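Local coordinates for protein TbpB (Actinobacillus pleuropneumoniae, PDB 3HOL) that probably binds host transferrin at the bacterial surface as the lipoprotein part of a receptor for iron acquisition, at residues P141-L144 with T150-I153; F175-D178 with K183-G186; N292-G295 with L300-D303; G380-Q385 with N428-V433. All coordinates share one frame; numbering follows the deposited sequence.

Contact 1 (P141-L144 with T150-I153); sequences PNYL and TKFI
P141 O accepts from the backbone N of I153 at 2.9 Å. This bond is bent, with an N-H...O angle of 147°. One residue further on, the backbone N of F152 donates to N142 O at 2.8 Å, and here the bond is almost straight. The third link is indirect. One water accepts from L144 N at 2.9 Å and donates to T150 O at 2.7 Å. Two backbone carbonyls and two backbone N-H groups are thus satisfied directly, and one of each through water.

The amide plane of N142 stands nearly upright to the F152 ring, at 78°. Its OD1 lies in the plane of that ring, at the edge, 3.2 Å from F152 CD1. The same oxygen also accepts from K155 NZ. The Y143 and F152 rings run alongside each other, with Y143 CE1 3.8 Å from F152 CZ. Their planes meet obliquely, at 62°. K151 CD sits at the edge of the Y143 ring. On the buried side, P141 and I153 cross at about a right angle, and both touch F226. No regular strand forms here. Successive N-H groups bond to successive carbonyls, and F152 has left-handed backbone angles. This is an irregular closure of the long loop between strands 119-133 and 171-178 of the N-lobe beta barrel.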
ATOM      1  N   PRO A 141     -37.301   5.193  13.852  1.00 22.55           N
ATOM      2  CA  PRO A 141     -38.586   4.591  13.483  1.00 22.13           C
ATOM      3  C   PRO A 141     -38.831   3.238  14.149  1.00 21.10           C
ATOM      4  O   PRO A 141     -37.933   2.426  14.268  1.00 20.52           O
ATOM      5  CB  PRO A 141     -38.482   4.427  11.952  1.00 22.22           C
ATOM      6  CG  PRO A 141     -37.144   4.992  11.546  1.00 22.52           C
ATOM      7  CD  PRO A 141     -36.294   4.993  12.794  1.00 22.67           C
ATOM      8  N   ASN A 142     -40.071   2.994  14.544  1.00 20.45           N
ATOM      9  CA  ASN A 142     -40.439   1.743  15.151  1.00 20.49           C
ATOM     10  C   ASN A 142     -40.819   0.670  14.109  1.00 20.25           C
ATOM     11  O   ASN A 142     -40.347  -0.485  14.172  1.00 21.04           O
ATOM     12  CB  ASN A 142     -41.604   2.019  16.105  1.00 21.09           C
ATOM     13  CG  ASN A 142     -41.144   2.388  17.485  1.00 21.20           C
ATOM     14  OD1 ASN A 142     -40.016   2.133  17.880  1.00 22.75           O
ATOM     15  ND2 ASN A 142     -42.037   2.985  18.247  1.00 28.09           N
ATOM     16  N   TYR A 143     -41.663   1.050  13.156  1.00 18.87           N
ATOM     17  CA  TYR A 143     -42.261   0.091  12.237  1.00 19.80           C
ATOM     18  C   TYR A 143     -42.160   0.500  10.773  1.00 19.38           C
ATOM     19  O   TYR A 143     -42.830   1.427  10.341  1.00 20.54           O
ATOM     20  CB  TYR A 143     -43.729  -0.172  12.631  1.00 18.77           C
ATOM     21  CG  TYR A 143     -43.931  -0.433  14.122  1.00 18.30           C
ATOM     22  CD1 TYR A 143     -43.330  -1.526  14.738  1.00 18.74           C
ATOM     23  CD2 TYR A 143     -44.733   0.418  14.913  1.00 17.88           C
ATOM     24  CE1 TYR A 143     -43.541  -1.797  16.112  1.00 21.69           C
ATOM     25  CE2 TYR A 143     -44.915   0.179  16.307  1.00 16.97           C
ATOM     26  CZ  TYR A 143     -44.328  -0.948  16.887  1.00 20.51           C
ATOM     27  OH  TYR A 143     -44.459  -1.222  18.243  1.00 20.75           O
ATOM     28  N   LEU A 144     -41.322  -0.202  10.001  1.00 19.35           N
ATOM     29  CA  LEU A 144     -41.203   0.038   8.538  1.00 18.47           C
ATOM     30  C   LEU A 144     -41.052  -1.301   7.808  1.00 18.64           C
ATOM     31  O   LEU A 144     -40.000  -1.638   7.230  1.00 17.33           O
ATOM     32  CB  LEU A 144     -40.038   0.983   8.209  1.00 18.66           C
ATOM     33  CG  LEU A 144     -40.104   2.445   8.641  1.00 20.30           C
ATOM     34  CD1 LEU A 144     -38.704   3.103   8.603  1.00 22.13           C
ATOM     35  CD2 LEU A 144     -41.133   3.250   7.788  1.00 18.76           C
ATOM     36  N   THR A 150     -36.621  -5.971   9.963  1.00 17.85           N
ATOM     37  CA  THR A 150     -36.578  -5.888  11.432  1.00 17.53           C
ATOM     38  C   THR A 150     -37.438  -4.703  11.887  1.00 17.10           C
ATOM     39  O   THR A 150     -37.882  -3.933  11.055  1.00 17.21           O
ATOM     40  CB  THR A 150     -35.083  -5.788  11.953  1.00 17.90           C
ATOM     41  OG1 THR A 150     -35.023  -6.016  13.376  1.00 21.82           O
ATOM     42  CG2 THR A 150     -34.447  -4.451  11.569  1.00 16.07           C
ATOM     43  N   LYS A 151     -37.704  -4.609  13.194  1.00 17.00           N
ATOM     44  CA  LYS A 151     -38.445  -3.495  13.826  1.00 16.55           C
ATOM     45  C   LYS A 151     -37.512  -2.702  14.742  1.00 15.62           C
ATOM     46  O   LYS A 151     -36.410  -3.178  15.071  1.00 16.35           O
ATOM     47  CB  LYS A 151     -39.621  -4.040  14.675  1.00 15.73           C
ATOM     48  CG  LYS A 151     -40.666  -4.822  13.877  1.00 18.47           C
ATOM     49  CD  LYS A 151     -41.844  -5.389  14.757  1.00 18.77           C
ATOM     50  CE  LYS A 151     -41.339  -6.462  15.772  1.00 24.36           C
ATOM     51  NZ  LYS A 151     -42.430  -7.221  16.416  1.00 24.94           N
ATOM     52  N   PHE A 152     -37.957  -1.517  15.180  1.00 15.47           N
ATOM     53  CA  PHE A 152     -37.200  -0.701  16.149  1.00 14.93           C
ATOM     54  C   PHE A 152     -35.821  -0.364  15.514  1.00 14.64           C
ATOM     55  O   PHE A 152     -34.750  -0.689  16.036  1.00 14.69           O
ATOM     56  CB  PHE A 152     -37.141  -1.419  17.526  1.00 15.30           C
ATOM     57  CG  PHE A 152     -38.519  -1.894  18.011  1.00 14.42           C
ATOM     58  CD1 PHE A 152     -39.534  -0.963  18.263  1.00 16.20           C
ATOM     59  CD2 PHE A 152     -38.815  -3.243  18.120  1.00 12.40           C
ATOM     60  CE1 PHE A 152     -40.815  -1.370  18.694  1.00 18.73           C
ATOM     61  CE2 PHE A 152     -40.111  -3.665  18.537  1.00 14.91           C
ATOM     62  CZ  PHE A 152     -41.096  -2.729  18.820  1.00 13.90           C
ATOM     63  N   ILE A 153     -35.912   0.310  14.378  1.00 14.65           N
ATOM     64  CA  ILE A 153     -34.819   0.466  13.424  1.00 14.68           C
ATOM     65  C   ILE A 153     -33.714   1.355  13.997  1.00 14.94           C
ATOM     66  O   ILE A 153     -33.967   2.515  14.293  1.00 15.28           O
ATOM     67  CB  ILE A 153     -35.312   1.094  12.107  1.00 15.43           C
ATOM     68  CG1 ILE A 153     -36.589   0.410  11.584  1.00 14.62           C
ATOM     69  CG2 ILE A 153     -34.201   0.977  11.045  1.00 15.11           C
ATOM     70  CD1 ILE A 153     -36.397  -1.072  11.361  1.00 14.97           C
TER
HETATM   71  O   HOH W   1     -40.351  -2.817  10.762  1.00 11.99           O

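Contact 2 (F175-D178 with K183-G186); sequences FEVD and KMTG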
ATOM      1  N   PHE A 175     -17.975   6.511  -8.813  1.00  9.41           N
ATOM      2  CA  PHE A 175     -16.909   7.472  -8.553  1.00  9.07           C
ATOM      3  C   PHE A 175     -16.259   7.872  -9.870  1.00 10.55           C
ATOM      4  O   PHE A 175     -16.097   7.031 -10.746  1.00 12.00           O
ATOM      5  CB  PHE A 175     -15.825   6.857  -7.639  1.00  8.65           C
ATOM      6  CG  PHE A 175     -16.377   6.268  -6.352  1.00  9.72           C
ATOM      7  CD1 PHE A 175     -16.533   7.067  -5.210  1.00  8.10           C
ATOM      8  CD2 PHE A 175     -16.744   4.919  -6.299  1.00  8.73           C
ATOM      9  CE1 PHE A 175     -17.091   6.515  -4.012  1.00  8.75           C
ATOM     10  CE2 PHE A 175     -17.278   4.335  -5.107  1.00 10.72           C
ATOM     11  CZ  PHE A 175     -17.447   5.125  -3.974  1.00  7.50           C
ATOM     12  N   GLU A 176     -15.907   9.147 -10.023  1.00  8.98           N
ATOM     13  CA  GLU A 176     -15.184   9.552 -11.228  1.00  9.23           C
ATOM     14  C   GLU A 176     -13.816  10.030 -10.819  1.00  7.87           C
ATOM     15  O   GLU A 176     -13.691  10.953 -10.031  1.00  8.69           O
ATOM     16  CB  GLU A 176     -15.953  10.672 -11.963  1.00 10.14           C
ATOM     17  CG  GLU A 176     -15.221  11.191 -13.172  1.00 12.32           C
ATOM     18  CD  GLU A 176     -15.856  12.489 -13.710  1.00 16.68           C
ATOM     19  OE1 GLU A 176     -16.818  12.356 -14.473  1.00 17.74           O
ATOM     20  OE2 GLU A 176     -15.425  13.618 -13.340  1.00 14.61           O
ATOM     21  N   VAL A 177     -12.772   9.396 -11.349  1.00  8.83           N
ATOM     22  CA  VAL A 177     -11.408   9.734 -10.946  1.00  8.10           C
ATOM     23  C   VAL A 177     -10.693  10.414 -12.122  1.00  9.49           C
ATOM     24  O   VAL A 177     -10.575   9.842 -13.218  1.00  9.78           O
ATOM     25  CB  VAL A 177     -10.595   8.508 -10.446  1.00  7.45           C
ATOM     26  CG1 VAL A 177      -9.151   8.937 -10.018  1.00  6.98           C
ATOM     27  CG2 VAL A 177     -11.341   7.839  -9.239  1.00  6.79           C
ATOM     28  N   ASP A 178     -10.198  11.623 -11.857  1.00  8.88           N
ATOM     29  CA  ASP A 178      -9.338  12.316 -12.813  1.00  9.76           C
ATOM     30  C   ASP A 178      -7.909  12.106 -12.352  1.00 10.03           C
ATOM     31  O   ASP A 178      -7.455  12.767 -11.414  1.00  9.97           O
ATOM     32  CB  ASP A 178      -9.702  13.807 -12.887  1.00  8.77           C
ATOM     33  CG  ASP A 178      -8.940  14.558 -14.028  1.00 11.40           C
ATOM     34  OD1 ASP A 178      -7.866  14.104 -14.465  1.00 12.83           O
ATOM     35  OD2 ASP A 178      -9.440  15.614 -14.475  1.00 13.55           O
ATOM     36  N   LYS A 183      -7.814  13.906  -8.385  1.00  9.05           N
ATOM     37  CA  LYS A 183      -9.109  14.243  -7.780  1.00  9.70           C
ATOM     38  C   LYS A 183     -10.125  13.166  -8.011  1.00  9.07           C
ATOM     39  O   LYS A 183     -10.144  12.548  -9.074  1.00  9.68           O
ATOM     40  CB  LYS A 183      -9.656  15.544  -8.413  1.00 10.53           C
ATOM     41  CG  LYS A 183      -8.835  16.765  -8.073  1.00 11.45           C
ATOM     42  CD  LYS A 183      -8.887  17.091  -6.606  1.00 15.69           C
ATOM     43  CE  LYS A 183      -8.101  18.412  -6.288  1.00 15.62           C
ATOM     44  NZ  LYS A 183      -8.317  18.796  -4.845  1.00 16.17           N
ATOM     45  N   MET A 184     -10.993  12.962  -7.035  1.00 10.11           N
ATOM     46  CA  MET A 184     -12.103  11.995  -7.148  1.00  9.55           C
ATOM     47  C   MET A 184     -13.374  12.677  -6.699  1.00  8.68           C
ATOM     48  O   MET A 184     -13.377  13.408  -5.713  1.00  9.71           O
ATOM     49  CB  MET A 184     -11.853  10.768  -6.218  1.00  9.64           C
ATOM     50  CG  MET A 184     -13.014   9.735  -6.136  1.00 12.27           C
ATOM     51  SD  MET A 184     -12.760   8.556  -4.729  1.00 19.99           S
ATOM     52  CE  MET A 184     -11.457   7.519  -5.410  1.00 17.25           C
ATOM     53  N   THR A 185     -14.444  12.455  -7.442  1.00  8.18           N
ATOM     54  CA  THR A 185     -15.795  12.881  -7.063  1.00  9.82           C
ATOM     55  C   THR A 185     -16.664  11.604  -7.149  1.00  9.12           C
ATOM     56  O   THR A 185     -16.225  10.580  -7.667  1.00  8.92           O
ATOM     57  CB  THR A 185     -16.362  13.991  -8.010  1.00  9.72           C
ATOM     58  OG1 THR A 185     -16.404  13.481  -9.356  1.00 10.99           O
ATOM     59  CG2 THR A 185     -15.482  15.311  -7.979  1.00 11.11           C
ATOM     60  N   GLY A 186     -17.864  11.636  -6.586  1.00  9.09           N
ATOM     61  CA  GLY A 186     -18.747  10.494  -6.714  1.00  8.54           C
ATOM     62  C   GLY A 186     -20.022  10.658  -5.899  1.00  8.76           C
ATOM     63  O   GLY A 186     -20.198  11.656  -5.201  1.00  8.75           O
TER
HETATM   64  O   HOH W   2     -16.668  15.206 -11.756  1.00 19.96           O
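T185 O accepts from E176 N at 2.8 Å, the shortest direct polar bond between F175-D178 and K183-G186. T185 N returns a bond to E176 O at 3.1 Å. D178 and K183 form the next hydrogen-bonded pair. D178 N reaches K183 O at 2.9 Å, and K183 N reaches D178 O at a longer 3.3 Å. This is the antiparallel hairpin of strands 171-178 and 183-190 in the barrel wall.

F175, V177 and M184 share one face. M184 leaves with CG anti to its backbone N (chi1 174°) and bends at chi3. Its CE reaches V177 CG2 at 3.8 Å, and its SD lies 4.1 Å from F175 CD1. The sulfur stands obliquely to the ring in a Met-aromatic contact. F238 touches V177 and M184, while M246 touches F175 and M184.

On the other face E176 CB runs alongside T185 OG1, 3.9 Å away. A water donates to E176 OE2 at 2.6 Å and is also hydrogen-bonded to T185 OG1. K183 NZ turns to D201 in a salt bridge. The two faces therefore differ in chemistry: apolar carbon and sulfur pack on the buried side, while on the other one water joins a carboxylate to a hydroxyl and the K183 charge is paired with D201.

Contact 3 (N292-G295 with L300-D303); sequences NNFG and LIID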
ATOM      1  N   ASN A 292       3.431  -5.386  -0.108  1.00 10.92           N
ATOM      2  CA  ASN A 292       2.356  -4.402   0.015  1.00 11.57           C
ATOM      3  C   ASN A 292       2.888  -3.030   0.450  1.00 11.10           C
ATOM      4  O   ASN A 292       3.591  -2.901   1.471  1.00 10.78           O
ATOM      5  CB  ASN A 292       1.299  -4.898   1.003  1.00 10.77           C
ATOM      6  CG  ASN A 292       0.576  -6.107   0.487  1.00 13.66           C
ATOM      7  OD1 ASN A 292       0.363  -6.254  -0.733  1.00 12.85           O
ATOM      8  ND2 ASN A 292       0.138  -6.963   1.399  1.00 11.30           N
ATOM      9  N   ASN A 293       2.551  -1.994  -0.302  1.00 10.58           N
ATOM     10  CA  ASN A 293       3.018  -0.656   0.080  1.00 11.22           C
ATOM     11  C   ASN A 293       1.989   0.389  -0.344  1.00 11.88           C
ATOM     12  O   ASN A 293       1.370   0.241  -1.417  1.00 11.31           O
ATOM     13  CB  ASN A 293       4.363  -0.358  -0.593  1.00 11.08           C
ATOM     14  CG  ASN A 293       4.994   0.915  -0.057  1.00 12.59           C
ATOM     15  OD1 ASN A 293       4.733   1.978  -0.605  1.00 10.48           O
ATOM     16  ND2 ASN A 293       5.724   0.826   1.061  1.00 11.23           N
ATOM     17  N   PHE A 294       1.781   1.424   0.484  1.00 10.80           N
ATOM     18  CA  PHE A 294       0.751   2.399   0.160  1.00 10.54           C
ATOM     19  C   PHE A 294       1.301   3.730  -0.342  1.00 10.92           C
ATOM     20  O   PHE A 294       0.550   4.652  -0.613  1.00 11.98           O
ATOM     21  CB  PHE A 294      -0.193   2.582   1.350  1.00 10.81           C
ATOM     22  CG  PHE A 294      -0.786   1.305   1.846  1.00 10.33           C
ATOM     23  CD1 PHE A 294      -1.720   0.627   1.075  1.00  9.01           C
ATOM     24  CD2 PHE A 294      -0.430   0.804   3.104  1.00 11.59           C
ATOM     25  CE1 PHE A 294      -2.311  -0.561   1.548  1.00  8.50           C
ATOM     26  CE2 PHE A 294      -0.995  -0.373   3.597  1.00 13.00           C
ATOM     27  CZ  PHE A 294      -1.935  -1.074   2.803  1.00  9.26           C
ATOM     28  N   GLY A 295       2.605   3.809  -0.543  1.00 11.20           N
ATOM     29  CA  GLY A 295       3.210   5.066  -1.005  1.00 11.47           C
ATOM     30  C   GLY A 295       4.188   5.698  -0.015  1.00 11.30           C
ATOM     31  O   GLY A 295       4.694   6.772  -0.253  1.00 11.67           O
ATOM     32  N   LEU A 300       7.678  -0.560   5.936  1.00 14.78           N
ATOM     33  CA  LEU A 300       7.938  -1.848   5.315  1.00 15.57           C
ATOM     34  C   LEU A 300       6.979  -2.822   5.955  1.00 16.86           C
ATOM     35  O   LEU A 300       7.009  -2.997   7.187  1.00 17.87           O
ATOM     36  CB  LEU A 300       9.416  -2.246   5.552  1.00 15.54           C
ATOM     37  CG  LEU A 300       9.847  -3.646   5.133  1.00 16.87           C
ATOM     38  CD1 LEU A 300       9.895  -3.756   3.587  1.00 14.37           C
ATOM     39  CD2 LEU A 300      11.211  -4.010   5.751  1.00 15.84           C
ATOM     40  N   ILE A 301       6.113  -3.444   5.151  1.00 16.84           N
ATOM     41  CA  ILE A 301       5.094  -4.340   5.683  1.00 17.90           C
ATOM     42  C   ILE A 301       5.551  -5.779   5.530  1.00 19.03           C
ATOM     43  O   ILE A 301       5.670  -6.283   4.423  1.00 18.41           O
ATOM     44  CB  ILE A 301       3.678  -4.101   4.998  1.00 17.63           C
ATOM     45  CG1 ILE A 301       3.301  -2.598   5.051  1.00 17.49           C
ATOM     46  CG2 ILE A 301       2.585  -4.974   5.645  1.00 18.66           C
ATOM     47  CD1 ILE A 301       1.858  -2.247   4.563  1.00 14.94           C
ATOM     48  N   ILE A 302       5.776  -6.458   6.655  1.00 21.05           N
ATOM     49  CA  ILE A 302       6.220  -7.861   6.620  1.00 22.53           C
ATOM     50  C   ILE A 302       5.177  -8.760   7.242  1.00 23.77           C
ATOM     51  O   ILE A 302       4.791  -8.566   8.408  1.00 23.93           O
ATOM     52  CB  ILE A 302       7.595  -8.096   7.348  1.00 23.01           C
ATOM     53  CG1 ILE A 302       8.692  -7.174   6.800  1.00 22.70           C
ATOM     54  CG2 ILE A 302       8.008  -9.631   7.295  1.00 24.40           C
ATOM     55  CD1 ILE A 302       8.923  -7.265   5.287  1.00 19.71           C
ATOM     56  N   ASP A 303       4.734  -9.746   6.456  1.00 24.90           N
ATOM     57  CA  ASP A 303       3.702 -10.692   6.866  1.00 25.70           C
ATOM     58  C   ASP A 303       2.582  -9.961   7.609  1.00 26.17           C
ATOM     59  O   ASP A 303       2.171 -10.371   8.710  1.00 25.72           O
ATOM     60  CB  ASP A 303       4.315 -11.827   7.715  1.00 26.72           C
ATOM     61  CG  ASP A 303       3.297 -12.867   8.126  1.00 27.96           C
ATOM     62  OD1 ASP A 303       2.348 -13.134   7.343  1.00 30.94           O
ATOM     63  OD2 ASP A 303       3.444 -13.413   9.243  1.00 30.53           O
TER
HETATM   64  O   HOH W   3       4.078  -6.835   2.070  1.00 19.19           O
HETATM   65  O   HOH W   4       5.989  -2.749   2.436  1.00 21.22           O
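The F294 ring receives the CD1 methyl of I301 obliquely. F294 CE2 is the nearest ring atom, 3.5 Å from I301 CD1. The two side chains cross at about a right angle. The contact lies in the C-lobe handle domain. It joins the loop after strand 287-290 to strand 299-302. N205 touches F294 from a loop beyond the two segments.

I301 points toward the loop and keeps CG1 anti to its carbonyl carbon (chi1 -51°). The extended chain then carries CD1 past N292 O, at 3.6 Å, and on to the ring.

No direct hydrogen bond spans the two segments. Two waters bridge the backbones instead. One accepts from N292 N at 2.7 Å and donates to I301 O at 2.9 Å. The other donates to N292 O at 2.6 Å and accepts from I301 N at 2.8 Å. Both backbone polar atoms of each residue thus have a water partner.

An Asx turn shapes the loop beyond N292. N293 ND2 donates to D296 O. The amide oxygen takes the other role: N293 OD1 accepts from G295 N at 2.8 Å, with the donor 43° out of the carbonyl plane.

Contact 4 (G380-Q385 with N428-V433); sequences GTWDAQ and NPVFTV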
ATOM      1  N   GLY A 380      25.971   6.337  -4.090  1.00 20.52           N
ATOM      2  CA  GLY A 380      25.315   5.680  -2.967  1.00 20.24           C
ATOM      3  C   GLY A 380      26.011   4.383  -2.654  1.00 20.37           C
ATOM      4  O   GLY A 380      27.244   4.282  -2.759  1.00 19.67           O
ATOM      5  N   THR A 381      25.222   3.383  -2.271  1.00 18.61           N
ATOM      6  CA  THR A 381      25.765   2.103  -1.857  1.00 18.20           C
ATOM      7  C   THR A 381      24.792   0.971  -2.273  1.00 18.03           C
ATOM      8  O   THR A 381      23.830   1.232  -2.987  1.00 17.35           O
ATOM      9  CB  THR A 381      26.123   2.125  -0.355  1.00 18.01           C
ATOM     10  OG1 THR A 381      26.754   0.905   0.004  1.00 18.67           O
ATOM     11  CG2 THR A 381      24.898   2.335   0.554  1.00 18.96           C
ATOM     12  N   TRP A 382      25.045  -0.260  -1.839  1.00 18.00           N
ATOM     13  CA  TRP A 382      24.203  -1.364  -2.242  1.00 18.44           C
ATOM     14  C   TRP A 382      24.300  -2.501  -1.237  1.00 18.48           C
ATOM     15  O   TRP A 382      25.160  -2.489  -0.358  1.00 17.58           O
ATOM     16  CB  TRP A 382      24.527  -1.788  -3.684  1.00 18.38           C
ATOM     17  CG  TRP A 382      25.958  -2.256  -3.962  1.00 19.45           C
ATOM     18  CD1 TRP A 382      27.135  -1.663  -3.565  1.00 20.37           C
ATOM     19  CD2 TRP A 382      26.337  -3.413  -4.730  1.00 20.34           C
ATOM     20  NE1 TRP A 382      28.225  -2.377  -4.049  1.00 18.77           N
ATOM     21  CE2 TRP A 382      27.761  -3.465  -4.747  1.00 20.50           C
ATOM     22  CE3 TRP A 382      25.609  -4.407  -5.414  1.00 17.28           C
ATOM     23  CZ2 TRP A 382      28.463  -4.477  -5.416  1.00 19.73           C
ATOM     24  CZ3 TRP A 382      26.295  -5.409  -6.071  1.00 20.43           C
ATOM     25  CH2 TRP A 382      27.716  -5.443  -6.070  1.00 21.40           C
ATOM     26  N   ASP A 383      23.347  -3.426  -1.329  1.00 18.30           N
ATOM     27  CA  ASP A 383      23.322  -4.704  -0.604  1.00 18.41           C
ATOM     28  C   ASP A 383      23.119  -5.777  -1.677  1.00 18.81           C
ATOM     29  O   ASP A 383      22.327  -5.598  -2.629  1.00 17.49           O
ATOM     30  CB  ASP A 383      22.163  -4.771   0.410  1.00 18.62           C
ATOM     31  CG  ASP A 383      22.388  -3.918   1.629  1.00 19.04           C
ATOM     32  OD1 ASP A 383      23.265  -4.259   2.450  1.00 17.87           O
ATOM     33  OD2 ASP A 383      21.674  -2.902   1.797  1.00 18.35           O
ATOM     34  N   ALA A 384      23.838  -6.882  -1.537  1.00 18.50           N
ATOM     35  CA  ALA A 384      23.868  -7.896  -2.567  1.00 18.90           C
ATOM     36  C   ALA A 384      24.426  -9.202  -2.037  1.00 19.81           C
ATOM     37  O   ALA A 384      25.162  -9.238  -1.045  1.00 19.61           O
ATOM     38  CB  ALA A 384      24.701  -7.434  -3.774  1.00 18.93           C
ATOM     39  N   GLN A 385      24.062 -10.271  -2.725  1.00 20.54           N
ATOM     40  CA  GLN A 385      24.724 -11.540  -2.559  1.00 21.24           C
ATOM     41  C   GLN A 385      24.989 -12.137  -3.924  1.00 20.95           C
ATOM     42  O   GLN A 385      24.134 -12.104  -4.817  1.00 19.62           O
ATOM     43  CB  GLN A 385      23.885 -12.460  -1.698  1.00 21.46           C
ATOM     44  CG  GLN A 385      24.597 -13.709  -1.314  1.00 24.86           C
ATOM     45  CD  GLN A 385      23.659 -14.667  -0.642  1.00 27.11           C
ATOM     46  OE1 GLN A 385      23.128 -14.367   0.419  1.00 31.00           O
ATOM     47  NE2 GLN A 385      23.430 -15.815  -1.262  1.00 27.90           N
ATOM     48  N   ASN A 428      38.336  -1.783  -9.571  1.00 23.58           N
ATOM     49  CA  ASN A 428      37.356  -1.711 -10.640  1.00 22.75           C
ATOM     50  C   ASN A 428      36.006  -2.241 -10.143  1.00 21.72           C
ATOM     51  O   ASN A 428      35.979  -3.061  -9.214  1.00 21.31           O
ATOM     52  CB  ASN A 428      37.833  -2.532 -11.812  1.00 23.33           C
ATOM     53  CG  ASN A 428      39.105  -1.989 -12.424  1.00 25.14           C
ATOM     54  OD1 ASN A 428      40.099  -2.718 -12.547  1.00 28.51           O
ATOM     55  ND2 ASN A 428      39.089  -0.716 -12.810  1.00 21.41           N
ATOM     56  N   PRO A 429      34.894  -1.771 -10.735  1.00 20.71           N
ATOM     57  CA  PRO A 429      33.633  -2.247 -10.148  1.00 20.92           C
ATOM     58  C   PRO A 429      33.387  -3.693 -10.519  1.00 20.85           C
ATOM     59  O   PRO A 429      33.818  -4.144 -11.580  1.00 20.99           O
ATOM     60  CB  PRO A 429      32.583  -1.352 -10.797  1.00 20.51           C
ATOM     61  CG  PRO A 429      33.201  -0.927 -12.120  1.00 20.74           C
ATOM     62  CD  PRO A 429      34.664  -0.766 -11.789  1.00 20.52           C
ATOM     63  N   VAL A 430      32.677  -4.412  -9.660  1.00 19.90           N
ATOM     64  CA  VAL A 430      32.321  -5.768  -9.966  1.00 18.20           C
ATOM     65  C   VAL A 430      31.148  -5.859 -10.956  1.00 18.25           C
ATOM     66  O   VAL A 430      31.067  -6.831 -11.734  1.00 16.03           O
ATOM     67  CB  VAL A 430      32.016  -6.542  -8.692  1.00 18.35           C
ATOM     68  CG1 VAL A 430      33.287  -6.689  -7.876  1.00 20.13           C
ATOM     69  CG2 VAL A 430      30.968  -5.819  -7.880  1.00 17.61           C
ATOM     70  N   PHE A 431      30.248  -4.867 -10.935  1.00 16.76           N
ATOM     71  CA  PHE A 431      29.171  -4.815 -11.926  1.00 16.13           C
ATOM     72  C   PHE A 431      29.112  -3.446 -12.558  1.00 15.80           C
ATOM     73  O   PHE A 431      29.346  -2.453 -11.887  1.00 16.28           O
ATOM     74  CB  PHE A 431      27.790  -5.093 -11.296  1.00 15.44           C
ATOM     75  CG  PHE A 431      27.566  -6.526 -10.890  1.00 18.27           C
ATOM     76  CD1 PHE A 431      27.197  -7.490 -11.831  1.00 15.78           C
ATOM     77  CD2 PHE A 431      27.694  -6.906  -9.541  1.00 18.82           C
ATOM     78  CE1 PHE A 431      26.987  -8.833 -11.435  1.00 15.90           C
ATOM     79  CE2 PHE A 431      27.491  -8.220  -9.139  1.00 17.20           C
ATOM     80  CZ  PHE A 431      27.137  -9.200 -10.096  1.00 15.65           C
ATOM     81  N   THR A 432      28.775  -3.403 -13.834  1.00 15.62           N
ATOM     82  CA  THR A 432      28.379  -2.164 -14.485  1.00 16.87           C
ATOM     83  C   THR A 432      26.934  -2.307 -14.963  1.00 17.61           C
ATOM     84  O   THR A 432      26.438  -3.423 -15.147  1.00 16.94           O
ATOM     85  CB  THR A 432      29.321  -1.778 -15.667  1.00 16.33           C
ATOM     86  OG1 THR A 432      29.317  -2.821 -16.646  1.00 18.16           O
ATOM     87  CG2 THR A 432      30.746  -1.576 -15.178  1.00 15.29           C
ATOM     88  N   VAL A 433      26.280  -1.161 -15.149  1.00 18.39           N
ATOM     89  CA  VAL A 433      24.917  -1.075 -15.609  1.00 19.64           C
ATOM     90  C   VAL A 433      24.812  -0.122 -16.806  1.00 20.47           C
ATOM     91  O   VAL A 433      25.409   0.982 -16.801  1.00 20.74           O
ATOM     92  CB  VAL A 433      23.984  -0.555 -14.458  1.00 20.70           C
ATOM     93  CG1 VAL A 433      22.544  -0.196 -14.975  1.00 20.21           C
ATOM     94  CG2 VAL A 433      23.943  -1.564 -13.310  1.00 19.34           C
TER
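W382 meets V430 and F431 with the far corner of its indole. The setting is the C-lobe beta barrel, and V430 and F431 form a classic beta bulge. W382 CH2 lies 3.7 Å from V430 CG2 and 3.8 Å from F431 CD2. The V430 methyl comes in at the indole edge, near its plane, and is also 3.8 Å from W382 CZ2. F431 behaves differently. Its side chain crosses W382 at about a right angle, and CH2 lies near the plane of the phenyl ring, at its edge. From the indole's side the approach is oblique. No hydrogen bond passes between G380-Q385 and N428-V433, and the touch is purely apolar.

In the bulge V430 and F431 both face L421 of the neighbouring strand 416-421. Two consecutive residues can therefore direct their side chains toward the same tryptophan. Strands 375-387 and 431-438 are not paired with each other. The side chains meet across the interior.

The next shell packs around the rings. L421 touches both W382 and F431, and F501 and A394 also pack on W382. F488 meets F431 edge-to-face, while F453 touches V430 from a loop.

The indole leaves its strand with CG between the backbone N and the carbonyl carbon (chi1 60°). With chi2 -46° this places the six-membered ring toward V430 and F431. The polar edge is held as well: W382 NE1 donates a hydrogen bond to F422 O.

How the contacts relate
The four contacts follow one another along the chain without nesting, and none touches another. Contacts 1 and 2 both belong to the N-lobe barrel region, yet their centres are 35 Å apart. Contact 1 lies in a peripheral loop, about 41 Å from the chain centre, whereas contact 2 is in the barrel wall. Contact 3 belongs to the C-lobe handle and is the most central, about 6 Å from the chain centre. Its nearest atoms are about 13 Å from contact 2 and about 11 Å from contact 4. Contact 4 lies inside the C-lobe barrel. Contacts 1 and 4 are on opposite sides of the chain centre, with centres 69 Å apart.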